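PDB 3T8J: purine nucleosidase, (IunH-1), which is a nucleosidase of the IunH family, an alpha/beta protein built round a mixed beta sheet and modelled here with a bound sodium ion. Local coordinates for residues A[3-8]-A[103-108]; A[71-76]-A[164-169]; A[185-190]-A[227-232]. All coordinates share one frame; numbering follows the deposited sequence.

Contact 1: A[3-8]-A[103-108]; sequences HFIIDC and LAIIDL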
ATOM      1  N   HIS A   3       2.207 -26.870  31.425  1.00 26.18           N
ATOM      2  CA  HIS A   3       0.814 -26.432  31.321  1.00 25.26           C
ATOM      3  C   HIS A   3       0.599 -25.669  30.014  1.00 23.86           C
ATOM      4  O   HIS A   3       1.316 -24.710  29.725  1.00 24.17           O
ATOM      5  CB  HIS A   3       0.466 -25.535  32.493  1.00 25.79           C
ATOM      6  CG  HIS A   3       0.805 -26.132  33.818  1.00 27.19           C
ATOM      7  ND1 HIS A   3       0.010 -27.080  34.429  1.00 29.51           N
ATOM      8  CD2 HIS A   3       1.871 -25.946  34.630  1.00 31.99           C
ATOM      9  CE1 HIS A   3       0.564 -27.434  35.575  1.00 33.35           C
ATOM     10  NE2 HIS A   3       1.699 -26.770  35.719  1.00 34.00           N
ATOM     11  N   PHE A   4      -0.389 -26.110  29.240  1.00 22.44           N
ATOM     12  CA  PHE A   4      -0.662 -25.554  27.915  1.00 21.47           C
ATOM     13  C   PHE A   4      -2.105 -25.077  27.742  1.00 20.61           C
ATOM     14  O   PHE A   4      -3.065 -25.729  28.191  1.00 21.07           O
ATOM     15  CB  PHE A   4      -0.475 -26.631  26.830  1.00 21.42           C
ATOM     16  CG  PHE A   4       0.935 -26.778  26.321  1.00 20.99           C
ATOM     17  CD1 PHE A   4       1.930 -27.317  27.115  1.00 22.14           C
ATOM     18  CD2 PHE A   4       1.273 -26.410  25.023  1.00 22.47           C
ATOM     19  CE1 PHE A   4       3.247 -27.453  26.626  1.00 25.38           C
ATOM     20  CE2 PHE A   4       2.561 -26.562  24.533  1.00 25.22           C
ATOM     21  CZ  PHE A   4       3.546 -27.099  25.337  1.00 24.46           C
ATOM     22  N   ILE A   5      -2.260 -23.988  27.002  1.00 19.13           N
ATOM     23  CA  ILE A   5      -3.515 -23.681  26.290  1.00 19.55           C
ATOM     24  C   ILE A   5      -3.309 -24.074  24.841  1.00 18.93           C
ATOM     25  O   ILE A   5      -2.261 -23.791  24.251  1.00 20.10           O
ATOM     26  CB  ILE A   5      -3.846 -22.184  26.334  1.00 19.78           C
ATOM     27  CG1 ILE A   5      -4.158 -21.752  27.745  1.00 20.37           C
ATOM     28  CG2 ILE A   5      -4.987 -21.836  25.349  1.00 21.29           C
ATOM     29  CD1 ILE A   5      -4.417 -20.224  27.897  1.00 23.97           C
ATOM     30  N   ILE A   6      -4.323 -24.730  24.243  1.00 18.99           N
ATOM     31  CA  ILE A   6      -4.292 -25.002  22.809  1.00 20.18           C
ATOM     32  C   ILE A   6      -5.391 -24.180  22.147  1.00 19.95           C
ATOM     33  O   ILE A   6      -6.536 -24.218  22.571  1.00 20.08           O
ATOM     34  CB  ILE A   6      -4.405 -26.541  22.492  1.00 21.11           C
ATOM     35  CG1 ILE A   6      -4.269 -26.813  20.987  1.00 20.94           C
ATOM     36  CG2 ILE A   6      -5.666 -27.164  23.051  1.00 22.67           C
ATOM     37  CD1 ILE A   6      -4.189 -28.325  20.657  1.00 22.78           C
ATOM     38  N   ASP A   7      -5.014 -23.420  21.118  1.00 19.69           N
ATOM     39  CA  ASP A   7      -5.905 -22.500  20.401  1.00 19.93           C
ATOM     40  C   ASP A   7      -6.182 -23.075  19.019  1.00 20.53           C
ATOM     41  O   ASP A   7      -5.264 -23.269  18.225  1.00 20.99           O
ATOM     42  CB  ASP A   7      -5.254 -21.108  20.336  1.00 19.81           C
ATOM     43  CG  ASP A   7      -6.197 -20.027  19.791  1.00 23.24           C
ATOM     44  OD1 ASP A   7      -7.189 -19.629  20.458  1.00 22.70           O
ATOM     45  OD2 ASP A   7      -5.958 -19.558  18.642  1.00 26.77           O
ATOM     46  N   CYS A   8      -7.467 -23.353  18.774  1.00 20.05           N
ATOM     47  CA  CYS A   8      -7.944 -24.202  17.668  1.00 20.48           C
ATOM     48  C   CYS A   8      -9.014 -23.540  16.779  1.00 20.30           C
ATOM     49  O   CYS A   8     -10.045 -23.067  17.275  1.00 20.69           O
ATOM     50  CB  CYS A   8      -8.588 -25.474  18.244  1.00 21.46           C
ATOM     51  SG  CYS A   8      -7.479 -26.508  19.171  1.00 23.87           S
ATOM     52  N   LEU A 103     -10.258 -13.272  27.551  1.00 22.40           N
ATOM     53  CA  LEU A 103     -10.320 -13.100  28.984  1.00 23.10           C
ATOM     54  C   LEU A 103      -9.838 -14.349  29.744  1.00 23.10           C
ATOM     55  O   LEU A 103      -9.130 -14.243  30.772  1.00 24.03           O
ATOM     56  CB  LEU A 103     -11.718 -12.636  29.420  1.00 25.07           C
ATOM     57  CG  LEU A 103     -12.235 -11.378  28.698  1.00 28.25           C
ATOM     58  CD1 LEU A 103     -13.672 -11.062  29.142  1.00 33.83           C
ATOM     59  CD2 LEU A 103     -11.318 -10.171  28.909  1.00 33.54           C
ATOM     60  N   ALA A 104     -10.172 -15.539  29.235  1.00 21.94           N
ATOM     61  CA  ALA A 104      -9.670 -16.785  29.811  1.00 22.20           C
ATOM     62  C   ALA A 104      -8.147 -16.890  29.725  1.00 22.35           C
ATOM     63  O   ALA A 104      -7.489 -17.336  30.661  1.00 23.07           O
ATOM     64  CB  ALA A 104     -10.327 -18.002  29.136  1.00 22.79           C
ATOM     65  N   ILE A 105      -7.578 -16.480  28.601  1.00 21.03           N
ATOM     66  CA  ILE A 105      -6.101 -16.471  28.435  1.00 20.51           C
ATOM     67  C   ILE A 105      -5.440 -15.588  29.495  1.00 21.34           C
ATOM     68  O   ILE A 105      -4.459 -16.001  30.104  1.00 21.73           O
ATOM     69  CB  ILE A 105      -5.702 -16.034  27.006  1.00 19.92           C
ATOM     70  CG1 ILE A 105      -6.143 -17.082  25.979  1.00 20.47           C
ATOM     71  CG2 ILE A 105      -4.171 -15.787  26.902  1.00 20.87           C
ATOM     72  CD1 ILE A 105      -6.185 -16.549  24.529  1.00 21.39           C
ATOM     73  N   ILE A 106      -6.005 -14.404  29.739  1.00 20.45           N
ATOM     74  CA  ILE A 106      -5.452 -13.513  30.772  1.00 21.92           C
ATOM     75  C   ILE A 106      -5.532 -14.168  32.162  1.00 22.90           C
ATOM     76  O   ILE A 106      -4.540 -14.180  32.917  1.00 24.22           O
ATOM     77  CB  ILE A 106      -6.164 -12.152  30.741  1.00 22.95           C
ATOM     78  CG1 ILE A 106      -5.828 -11.386  29.463  1.00 23.47           C
ATOM     79  CG2 ILE A 106      -5.768 -11.297  31.965  1.00 25.00           C
ATOM     80  CD1 ILE A 106      -6.784 -10.229  29.173  1.00 25.17           C
ATOM     81  N   ASP A 107      -6.686 -14.746  32.504  1.00 23.73           N
ATOM     82  CA  ASP A 107      -6.857 -15.397  33.804  1.00 25.16           C
ATOM     83  C   ASP A 107      -5.862 -16.546  34.000  1.00 25.06           C
ATOM     84  O   ASP A 107      -5.273 -16.702  35.071  1.00 25.21           O
ATOM     85  CB  ASP A 107      -8.292 -15.906  33.940  1.00 26.51           C
ATOM     86  CG  ASP A 107      -9.299 -14.787  34.228  1.00 31.64           C
ATOM     87  OD1 ASP A 107      -8.886 -13.674  34.612  1.00 34.02           O
ATOM     88  OD2 ASP A 107     -10.525 -15.047  34.109  1.00 35.35           O
ATOM     89  N   LEU A 108      -5.696 -17.364  32.965  1.00 24.12           N
ATOM     90  CA  LEU A 108      -4.821 -18.540  32.999  1.00 24.08           C
ATOM     91  C   LEU A 108      -3.330 -18.140  33.035  1.00 24.21           C
ATOM     92  O   LEU A 108      -2.515 -18.800  33.694  1.00 24.99           O
ATOM     93  CB  LEU A 108      -5.164 -19.493  31.845  1.00 24.36           C
ATOM     94  CG  LEU A 108      -6.485 -20.215  32.072  1.00 24.34           C
ATOM     95  CD1 LEU A 108      -7.011 -20.764  30.731  1.00 25.02           C
ATOM     96  CD2 LEU A 108      -6.371 -21.289  33.138  1.00 24.79           C
TER
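I5 reaches from strand 3-8 to helix 101-111, where its terminal methyl is lodged between I105 and L108, two residues about one helical turn apart. Both contacts are made by the same atom of I5: its CD1 lies 3.9 Å from L108 CD1 and 4.1 Å from I105 CG1. The extended side chain explains this reach, because CG1 stands opposite the carbonyl carbon (chi1 -66°) and CD1 then continues straight outward (chi2 176°). Against I105 the side chain of I5 runs at about a right angle, so a methyl end meets the flank of the partner at CG1. L108 is met at a slant and at two points, since its CB also comes within 4.1 Å of I5 CD1. The backbones themselves stay well apart, the nearest pair of CA atoms, those of I5 and I105, being 8.0 Å from each other.

Neighbouring strands frame the contact. The backbone of I5 is hydrogen-bonded to E117 and L119 of the adjacent parallel strand 116-120, while its side chain also packs on V29 and T32 of strand 27-33; L108 packs on A30 of that strand, and I105 on F118 of strand 116-120 and on A130 and N126 of helix 125-133. Helix 101-111 therefore lies against strands 27-33, 3-8 and 116-120 of this alpha/beta fold, the last being the next strand in the chain, and its L103 packs against L103 of the second subunit.

No hydrogen bond or ion pair crosses between 3-8 and 103-108, and the 136 Å² buried here comes mainly from aliphatic side chains. The attachment is thus hydrophobic: between these segments the fit is of methyl and methylene groups, without directional bonds.

Contact 2: A[71-76]-A[164-169]; sequences NYITVE and NIWVDP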
ATOM      1  N   ASN A  71     -11.581  -9.230   6.049  1.00 22.41           N
ATOM      2  CA  ASN A  71     -12.422 -10.369   5.697  1.00 22.77           C
ATOM      3  C   ASN A  71     -11.554 -11.603   5.532  1.00 22.26           C
ATOM      4  O   ASN A  71     -10.336 -11.485   5.304  1.00 23.37           O
ATOM      5  CB  ASN A  71     -13.168 -10.041   4.406  1.00 24.22           C
ATOM      6  CG  ASN A  71     -14.213  -8.940   4.609  1.00 31.56           C
ATOM      7  OD1 ASN A  71     -14.849  -8.856   5.667  1.00 37.85           O
ATOM      8  ND2 ASN A  71     -14.396  -8.109   3.600  1.00 38.68           N
ATOM      9  N   TYR A  72     -12.155 -12.794   5.609  1.00 21.81           N
ATOM     10  CA  TYR A  72     -11.437 -14.042   5.410  1.00 20.88           C
ATOM     11  C   TYR A  72     -12.388 -15.029   4.713  1.00 22.06           C
ATOM     12  O   TYR A  72     -13.545 -14.701   4.483  1.00 23.64           O
ATOM     13  CB  TYR A  72     -10.868 -14.594   6.744  1.00 21.09           C
ATOM     14  CG  TYR A  72     -11.870 -15.341   7.572  1.00 19.35           C
ATOM     15  CD1 TYR A  72     -11.768 -16.716   7.733  1.00 21.17           C
ATOM     16  CD2 TYR A  72     -12.958 -14.700   8.159  1.00 20.12           C
ATOM     17  CE1 TYR A  72     -12.697 -17.438   8.470  1.00 21.30           C
ATOM     18  CE2 TYR A  72     -13.905 -15.425   8.891  1.00 20.24           C
ATOM     19  CZ  TYR A  72     -13.786 -16.799   9.034  1.00 21.29           C
ATOM     20  OH  TYR A  72     -14.764 -17.528   9.728  1.00 22.50           O
ATOM     21  N   ILE A  73     -11.862 -16.189   4.339  1.00 21.25           N
ATOM     22  CA  ILE A  73     -12.701 -17.303   3.859  1.00 22.12           C
ATOM     23  C   ILE A  73     -12.424 -18.538   4.695  1.00 21.83           C
ATOM     24  O   ILE A  73     -11.265 -18.796   5.090  1.00 21.89           O
ATOM     25  CB  ILE A  73     -12.478 -17.600   2.366  1.00 23.09           C
ATOM     26  CG1 ILE A  73     -11.028 -17.967   2.064  1.00 23.86           C
ATOM     27  CG2 ILE A  73     -12.877 -16.377   1.518  1.00 25.24           C
ATOM     28  CD1 ILE A  73     -10.801 -18.563   0.670  1.00 26.94           C
ATOM     29  N   THR A  74     -13.489 -19.300   4.992  1.00 21.49           N
ATOM     30  CA  THR A  74     -13.315 -20.649   5.476  1.00 21.59           C
ATOM     31  C   THR A  74     -12.876 -21.566   4.311  1.00 22.63           C
ATOM     32  O   THR A  74     -13.012 -21.193   3.132  1.00 24.92           O
ATOM     33  CB  THR A  74     -14.576 -21.162   6.147  1.00 22.80           C
ATOM     34  OG1 THR A  74     -15.666 -21.062   5.216  1.00 23.85           O
ATOM     35  CG2 THR A  74     -14.884 -20.358   7.437  1.00 23.82           C
ATOM     36  N   VAL A  75     -12.343 -22.735   4.652  1.00 22.21           N
ATOM     37  CA  VAL A  75     -11.847 -23.707   3.682  1.00 23.16           C
ATOM     38  C   VAL A  75     -12.422 -25.135   3.915  1.00 24.21           C
ATOM     39  O   VAL A  75     -11.686 -26.128   4.060  1.00 23.84           O
ATOM     40  CB  VAL A  75     -10.309 -23.689   3.583  1.00 22.90           C
ATOM     41  CG1 VAL A  75      -9.851 -22.421   2.806  1.00 24.42           C
ATOM     42  CG2 VAL A  75      -9.675 -23.745   4.971  1.00 23.93           C
ATOM     43  N   GLU A  76     -13.751 -25.229   3.946  0.50 24.31           N
ATOM     44  CA  GLU A  76     -14.397 -26.539   4.048  0.50 25.34           C
ATOM     45  C   GLU A  76     -14.088 -27.418   2.826  0.50 25.50           C
ATOM     46  O   GLU A  76     -14.181 -28.643   2.922  0.50 26.96           O
ATOM     47  CB  GLU A  76     -15.905 -26.399   4.333  0.50 26.16           C
ATOM     48  CG  GLU A  76     -16.160 -25.877   5.769  0.50 25.82           C
ATOM     49  CD  GLU A  76     -17.519 -25.224   5.987  0.50 27.62           C
ATOM     50  OE1 GLU A  76     -18.451 -25.488   5.206  0.50 28.53           O
ATOM     51  OE2 GLU A  76     -17.660 -24.440   6.958  0.50 24.12           O
ATOM     52  N   ASN A 164      -2.970 -19.505   8.475  1.00 17.25           N
ATOM     53  CA  ASN A 164      -3.160 -18.939   9.830  1.00 17.63           C
ATOM     54  C   ASN A 164      -2.781 -17.455   9.877  1.00 18.12           C
ATOM     55  O   ASN A 164      -3.511 -16.641  10.446  1.00 18.25           O
ATOM     56  CB  ASN A 164      -2.343 -19.699  10.874  1.00 18.26           C
ATOM     57  CG  ASN A 164      -2.903 -21.070  11.160  1.00 18.92           C
ATOM     58  OD1 ASN A 164      -4.067 -21.359  10.850  1.00 19.49           O
ATOM     59  ND2 ASN A 164      -2.082 -21.949  11.785  1.00 19.32           N
ATOM     60  N   ILE A 165      -1.648 -17.105   9.264  1.00 17.88           N
ATOM     61  CA  ILE A 165      -1.215 -15.703   9.242  1.00 17.21           C
ATOM     62  C   ILE A 165      -2.115 -14.866   8.330  1.00 16.98           C
ATOM     63  O   ILE A 165      -2.529 -13.750   8.681  1.00 17.30           O
ATOM     64  CB  ILE A 165       0.261 -15.570   8.811  1.00 17.39           C
ATOM     65  CG1 ILE A 165       1.173 -16.457   9.676  1.00 18.19           C
ATOM     66  CG2 ILE A 165       0.750 -14.074   8.843  1.00 17.96           C
ATOM     67  CD1 ILE A 165       1.141 -16.126  11.174  1.00 20.78           C
ATOM     68  N   TRP A 166      -2.452 -15.402   7.145  1.00 16.75           N
ATOM     69  CA  TRP A 166      -3.294 -14.686   6.182  1.00 16.45           C
ATOM     70  C   TRP A 166      -4.712 -14.345   6.747  1.00 15.87           C
ATOM     71  O   TRP A 166      -5.250 -13.272   6.461  1.00 15.85           O
ATOM     72  CB  TRP A 166      -3.438 -15.542   4.896  1.00 17.10           C
ATOM     73  CG  TRP A 166      -4.316 -14.930   3.856  1.00 16.65           C
ATOM     74  CD1 TRP A 166      -3.953 -14.077   2.835  1.00 17.43           C
ATOM     75  CD2 TRP A 166      -5.729 -15.133   3.711  1.00 18.38           C
ATOM     76  NE1 TRP A 166      -5.052 -13.713   2.089  1.00 19.96           N
ATOM     77  CE2 TRP A 166      -6.157 -14.344   2.616  1.00 19.36           C
ATOM     78  CE3 TRP A 166      -6.683 -15.883   4.421  1.00 19.00           C
ATOM     79  CZ2 TRP A 166      -7.484 -14.303   2.209  1.00 21.17           C
ATOM     80  CZ3 TRP A 166      -7.996 -15.835   4.004  1.00 20.88           C
ATOM     81  CH2 TRP A 166      -8.384 -15.047   2.914  1.00 20.68           C
ATOM     82  N   VAL A 167      -5.308 -15.251   7.510  1.00 16.12           N
ATOM     83  CA  VAL A 167      -6.690 -15.039   8.030  1.00 16.74           C
ATOM     84  C   VAL A 167      -6.772 -13.750   8.832  1.00 16.69           C
ATOM     85  O   VAL A 167      -7.687 -12.937   8.667  1.00 16.95           O
ATOM     86  CB  VAL A 167      -7.190 -16.239   8.834  1.00 16.61           C
ATOM     87  CG1 VAL A 167      -8.399 -15.869   9.726  1.00 18.54           C
ATOM     88  CG2 VAL A 167      -7.549 -17.429   7.895  1.00 19.09           C
ATOM     89  N   ASP A 168      -5.755 -13.544   9.679  1.00 16.05           N
ATOM     90  CA  ASP A 168      -5.701 -12.357  10.535  1.00 15.33           C
ATOM     91  C   ASP A 168      -4.273 -11.847  10.652  1.00 15.86           C
ATOM     92  O   ASP A 168      -3.598 -12.106  11.642  1.00 16.50           O
ATOM     93  CB  ASP A 168      -6.365 -12.569  11.892  1.00 15.84           C
ATOM     94  CG  ASP A 168      -6.650 -11.254  12.611  1.00 16.57           C
ATOM     95  OD1 ASP A 168      -6.116 -10.204  12.180  1.00 16.83           O
ATOM     96  OD2 ASP A 168      -7.413 -11.247  13.611  1.00 17.32           O
ATOM     97  N   PRO A 169      -3.835 -11.112   9.625  1.00 15.87           N
ATOM     98  CA  PRO A 169      -2.418 -10.676   9.642  1.00 16.72           C
ATOM     99  C   PRO A 169      -2.197  -9.533  10.594  1.00 17.52           C
ATOM    100  O   PRO A 169      -1.064  -9.304  11.031  1.00 17.89           O
ATOM    101  CB  PRO A 169      -2.163 -10.280   8.191  1.00 17.41           C
ATOM    102  CG  PRO A 169      -3.495  -9.861   7.683  1.00 18.14           C
ATOM    103  CD  PRO A 169      -4.521 -10.734   8.372  1.00 16.50           C
TER
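Y72 and V167 lie side by side and point the same way, the ring atom CD1 of Y72 coming 4.0 Å from V167 CG1. The methyl meets the phenol ring obliquely, and because CG of Y72 sits between its backbone N and carbonyl carbon (chi1 81°), the ring bends off so that its far end leads away from the helix. The second half of the contact belongs to W166. The six-membered part of its indole meets the backbone where Y72 joins I73: I73 N lies at the edge, in the plane of the ring, 3.9 Å from W166 CZ3. Beside it I73 CG1 is 4.0 Å from W166 CH2, the two side chains crossing at a slant, and Y72 CB packs 4.2 Å from W166 CZ3. The indole is carried there with its CG opposite the backbone N (chi1 178°).

No hydrogen bond links the two segments directly, but R269 bridges them, its NH2 bonding to N71 O and to W166 O while its guanidinium makes a cation-pi interaction with the indole. D168 also ties the surroundings together: OD1 caps A171 N, and OD2 bonds to T125 OG1 and to L68 N, shortly before 71-76.

Residues 71-75 end the loop between strand 60-62 and helix 76-79, with V75 at the N-cap position. This loop passes helix 163-167, whose I165, together with P169 of helix 169-177, rests on I261 of strand 251-261, while I73 packs on T281 of the third subunit.

Contact 3: A[185-190]-A[227-232]; sequences IPWDVI and TVQKIN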
ATOM      1  N   ILE A 185       6.896 -22.754  13.233  1.00 22.30           N
ATOM      2  CA  ILE A 185       6.982 -23.875  12.312  1.00 23.74           C
ATOM      3  C   ILE A 185       6.228 -23.479  11.024  1.00 22.82           C
ATOM      4  O   ILE A 185       4.997 -23.401  11.030  1.00 22.05           O
ATOM      5  CB  ILE A 185       6.349 -25.155  12.932  1.00 24.17           C
ATOM      6  CG1 ILE A 185       7.199 -25.764  14.080  1.00 25.53           C
ATOM      7  CG2 ILE A 185       6.223 -26.277  11.901  1.00 26.99           C
ATOM      8  CD1 ILE A 185       7.476 -24.864  15.301  1.00 27.41           C
ATOM      9  N   PRO A 186       6.948 -23.247   9.915  1.00 22.07           N
ATOM     10  CA  PRO A 186       6.296 -22.789   8.668  1.00 20.98           C
ATOM     11  C   PRO A 186       5.667 -23.901   7.823  1.00 21.38           C
ATOM     12  O   PRO A 186       6.152 -25.037   7.816  1.00 21.64           O
ATOM     13  CB  PRO A 186       7.447 -22.136   7.876  1.00 22.24           C
ATOM     14  CG  PRO A 186       8.611 -22.109   8.795  1.00 24.50           C
ATOM     15  CD  PRO A 186       8.419 -23.144   9.812  1.00 23.28           C
ATOM     16  N   TRP A 187       4.629 -23.527   7.078  1.00 21.52           N
ATOM     17  CA  TRP A 187       4.001 -24.419   6.119  1.00 21.84           C
ATOM     18  C   TRP A 187       4.990 -25.007   5.120  1.00 22.81           C
ATOM     19  O   TRP A 187       4.928 -26.215   4.811  1.00 23.06           O
ATOM     20  CB  TRP A 187       2.940 -23.646   5.344  1.00 21.09           C
ATOM     21  CG  TRP A 187       2.291 -24.449   4.220  1.00 22.74           C
ATOM     22  CD1 TRP A 187       2.531 -24.338   2.874  1.00 23.47           C
ATOM     23  CD2 TRP A 187       1.328 -25.480   4.377  1.00 25.57           C
ATOM     24  NE1 TRP A 187       1.767 -25.258   2.177  1.00 26.47           N
ATOM     25  CE2 TRP A 187       1.015 -25.961   3.083  1.00 25.05           C
ATOM     26  CE3 TRP A 187       0.677 -26.037   5.482  1.00 26.38           C
ATOM     27  CZ2 TRP A 187       0.074 -26.984   2.867  1.00 27.24           C
ATOM     28  CZ3 TRP A 187      -0.252 -27.056   5.255  1.00 27.27           C
ATOM     29  CH2 TRP A 187      -0.542 -27.499   3.965  1.00 27.55           C
ATOM     30  N   ASP A 188       5.876 -24.175   4.576  1.00 23.06           N
ATOM     31  CA  ASP A 188       6.770 -24.628   3.514  1.00 24.57           C
ATOM     32  C   ASP A 188       8.006 -25.377   4.008  1.00 25.47           C
ATOM     33  O   ASP A 188       8.881 -25.746   3.212  1.00 27.97           O
ATOM     34  CB  ASP A 188       7.078 -23.530   2.487  1.00 25.00           C
ATOM     35  CG  ASP A 188       7.536 -22.225   3.094  1.00 25.25           C
ATOM     36  OD1 ASP A 188       7.781 -22.144   4.333  1.00 24.77           O
ATOM     37  OD2 ASP A 188       7.663 -21.250   2.284  1.00 24.88           O
ATOM     38  N   VAL A 189       8.029 -25.641   5.319  1.00 25.65           N
ATOM     39  CA  VAL A 189       8.913 -26.621   5.921  1.00 26.74           C
ATOM     40  C   VAL A 189       8.140 -27.942   6.125  1.00 27.29           C
ATOM     41  O   VAL A 189       8.601 -29.006   5.707  1.00 28.59           O
ATOM     42  CB  VAL A 189       9.501 -26.078   7.246  1.00 26.55           C
ATOM     43  CG1 VAL A 189      10.165 -27.200   8.066  1.00 28.79           C
ATOM     44  CG2 VAL A 189      10.460 -24.925   6.949  1.00 27.79           C
ATOM     45  N   ILE A 190       6.970 -27.880   6.743  1.00 25.82           N
ATOM     46  CA  ILE A 190       6.253 -29.119   7.086  1.00 26.80           C
ATOM     47  C   ILE A 190       5.810 -29.909   5.838  1.00 27.53           C
ATOM     48  O   ILE A 190       5.719 -31.134   5.929  1.00 27.65           O
ATOM     49  CB  ILE A 190       5.072 -28.909   8.076  1.00 27.15           C
ATOM     50  CG1 ILE A 190       3.953 -28.113   7.450  1.00 26.56           C
ATOM     51  CG2 ILE A 190       5.547 -28.270   9.372  1.00 28.47           C
ATOM     52  CD1 ILE A 190       2.884 -29.037   6.809  1.00 27.96           C
ATOM     53  N   THR A 227      -4.342 -33.787  -4.611  1.00 40.56           N
ATOM     54  CA  THR A 227      -4.853 -33.348  -5.909  1.00 44.49           C
ATOM     55  C   THR A 227      -4.630 -31.866  -6.222  1.00 43.57           C
ATOM     56  O   THR A 227      -4.414 -31.502  -7.385  1.00 45.30           O
ATOM     57  CB  THR A 227      -6.356 -33.671  -6.028  1.00 46.10           C
ATOM     58  OG1 THR A 227      -7.085 -32.944  -5.033  1.00 50.74           O
ATOM     59  CG2 THR A 227      -6.584 -35.166  -5.839  1.00 50.32           C
ATOM     60  N   VAL A 228      -4.701 -31.009  -5.209  1.00 40.58           N
ATOM     61  CA  VAL A 228      -4.619 -29.559  -5.413  1.00 41.44           C
ATOM     62  C   VAL A 228      -3.240 -29.025  -5.106  1.00 40.92           C
ATOM     63  O   VAL A 228      -2.606 -28.364  -5.939  1.00 42.60           O
ATOM     64  CB  VAL A 228      -5.661 -28.813  -4.547  1.00 40.11           C
ATOM     65  CG1 VAL A 228      -5.527 -27.300  -4.690  1.00 41.59           C
ATOM     66  CG2 VAL A 228      -7.056 -29.263  -4.933  1.00 42.43           C
ATOM     67  N   GLN A 229      -2.770 -29.321  -3.901  1.00 39.21           N
ATOM     68  CA  GLN A 229      -1.497 -28.821  -3.409  0.50 39.33           C
ATOM     69  C   GLN A 229      -0.319 -29.648  -3.942  1.00 40.84           C
ATOM     70  O   GLN A 229       0.848 -29.254  -3.816  1.00 41.30           O
ATOM     71  CB  GLN A 229      -1.519 -28.817  -1.874  0.50 37.36           C
ATOM     72  CG  GLN A 229      -2.700 -28.023  -1.260  0.50 37.73           C
ATOM     73  CD  GLN A 229      -2.399 -26.542  -1.224  0.50 40.19           C
ATOM     74  OE1 GLN A 229      -1.232 -26.144  -1.236  0.50 43.19           O
ATOM     75  NE2 GLN A 229      -3.438 -25.717  -1.204  0.50 39.41           N
ATOM     76  N   LYS A 230      -0.638 -30.798  -4.544  1.00 41.17           N
ATOM     77  CA  LYS A 230       0.360 -31.671  -5.168  0.50 43.58           C
ATOM     78  C   LYS A 230       1.340 -32.233  -4.126  1.00 42.94           C
ATOM     79  O   LYS A 230       2.503 -32.505  -4.439  1.00 45.58           O
ATOM     80  CB  LYS A 230       1.090 -30.939  -6.316  0.50 47.13           C
ATOM     81  CG  LYS A 230       0.154 -30.364  -7.406  0.50 48.96           C
ATOM     82  CD  LYS A 230       0.855 -29.337  -8.324  0.50 53.15           C
ATOM     83  CE  LYS A 230      -0.148 -28.636  -9.266  0.50 55.21           C
ATOM     84  NZ  LYS A 230       0.385 -27.416  -9.971  0.50 58.63           N
ATOM     85  N   ILE A 231       0.859 -32.403  -2.897  1.00 39.20           N
ATOM     86  CA  ILE A 231       1.642 -33.006  -1.828  1.00 38.89           C
ATOM     87  C   ILE A 231       1.563 -34.517  -2.017  1.00 40.33           C
ATOM     88  O   ILE A 231       0.509 -35.045  -2.401  1.00 39.23           O
ATOM     89  CB  ILE A 231       1.093 -32.613  -0.438  1.00 35.85           C
ATOM     90  CG1 ILE A 231       1.377 -31.126  -0.170  1.00 36.73           C
ATOM     91  CG2 ILE A 231       1.693 -33.508   0.669  1.00 35.62           C
ATOM     92  CD1 ILE A 231       0.513 -30.533   0.923  1.00 35.88           C
ATOM     93  N   ASN A 232       2.676 -35.204  -1.754  1.00 42.47           N
ATOM     94  CA  ASN A 232       2.703 -36.658  -1.885  0.50 44.09           C
ATOM     95  C   ASN A 232       2.185 -37.337  -0.602  1.00 41.74           C
ATOM     96  O   ASN A 232       2.928 -37.925   0.184  1.00 43.31           O
ATOM     97  CB  ASN A 232       4.097 -37.138  -2.312  0.50 48.31           C
ATOM     98  CG  ASN A 232       4.424 -36.775  -3.765  0.50 52.26           C
ATOM     99  OD1 ASN A 232       3.561 -36.820  -4.651  0.50 54.41           O
ATOM    100  ND2 ASN A 232       5.681 -36.425  -4.014  0.50 57.44           N
TER
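The indole of W187 meets the loop 227-232 at the six-membered ring, where both neighbours approach obliquely. I231 CD1 is 4.1 Å from W187 CZ2, the two side chains coming from opposite directions. CG1 of I231 stands opposite its carbonyl carbon (chi1 -70°), and the chain runs on extended to CD1, the atom that meets the ring. Q229 OE1 stands 4.4 Å from the same W187 CZ2 in one of two conformers, so this approach, which involves no hydrogen bond, is tentative; Q229 NE2 makes a weak hydrogen bond to D280 OD1 of the third subunit. With CG opposite the backbone N (chi1 175°), W187 directs its ring at the loop, and it also touches N156 and E162.

W187 opens the short helix 187-190, which follows parallel strand 182-185 of the alpha/beta fold. P186 is at the N-cap position, and P186 O accepts from V189 N at 3.2 Å and from I190 N at 3.1 Å. D188 ties this helix to a nearby loop, its OD1 bonding to V151 N and its OD2 to F152 N and I154 N.

Across from it, the chain leaves helix 209-227 and K230 takes a positive phi of 64°. I231, next in the chain, is bonded through its O to S226 OG and through its backbone to S225.

Overall arrangement
The three contacts touch one another nowhere, and all lie some 10 to 12 Å from the sodium ion bound at D9, D14, I121 and S122, none touching it. The side chains of I5, V167 and W187 are about 12, 10 and 10 Å from it. Contact 1 has a chain link to the site: D7 O bonds to S122 OG, and strand 3-8 runs on to D9. Contacts 1 and 3 stand on opposite sides of the chain's centre, their own centres 29 Å apart; contact 2 is 21 Å from contact 1 and 17 Å from contact 3, centre to centre. Along the chain contacts 1 and 2 interlace, whereas contact 3 follows both. Contacts 2 and 3 each reach the third subunit, contact 1 the second.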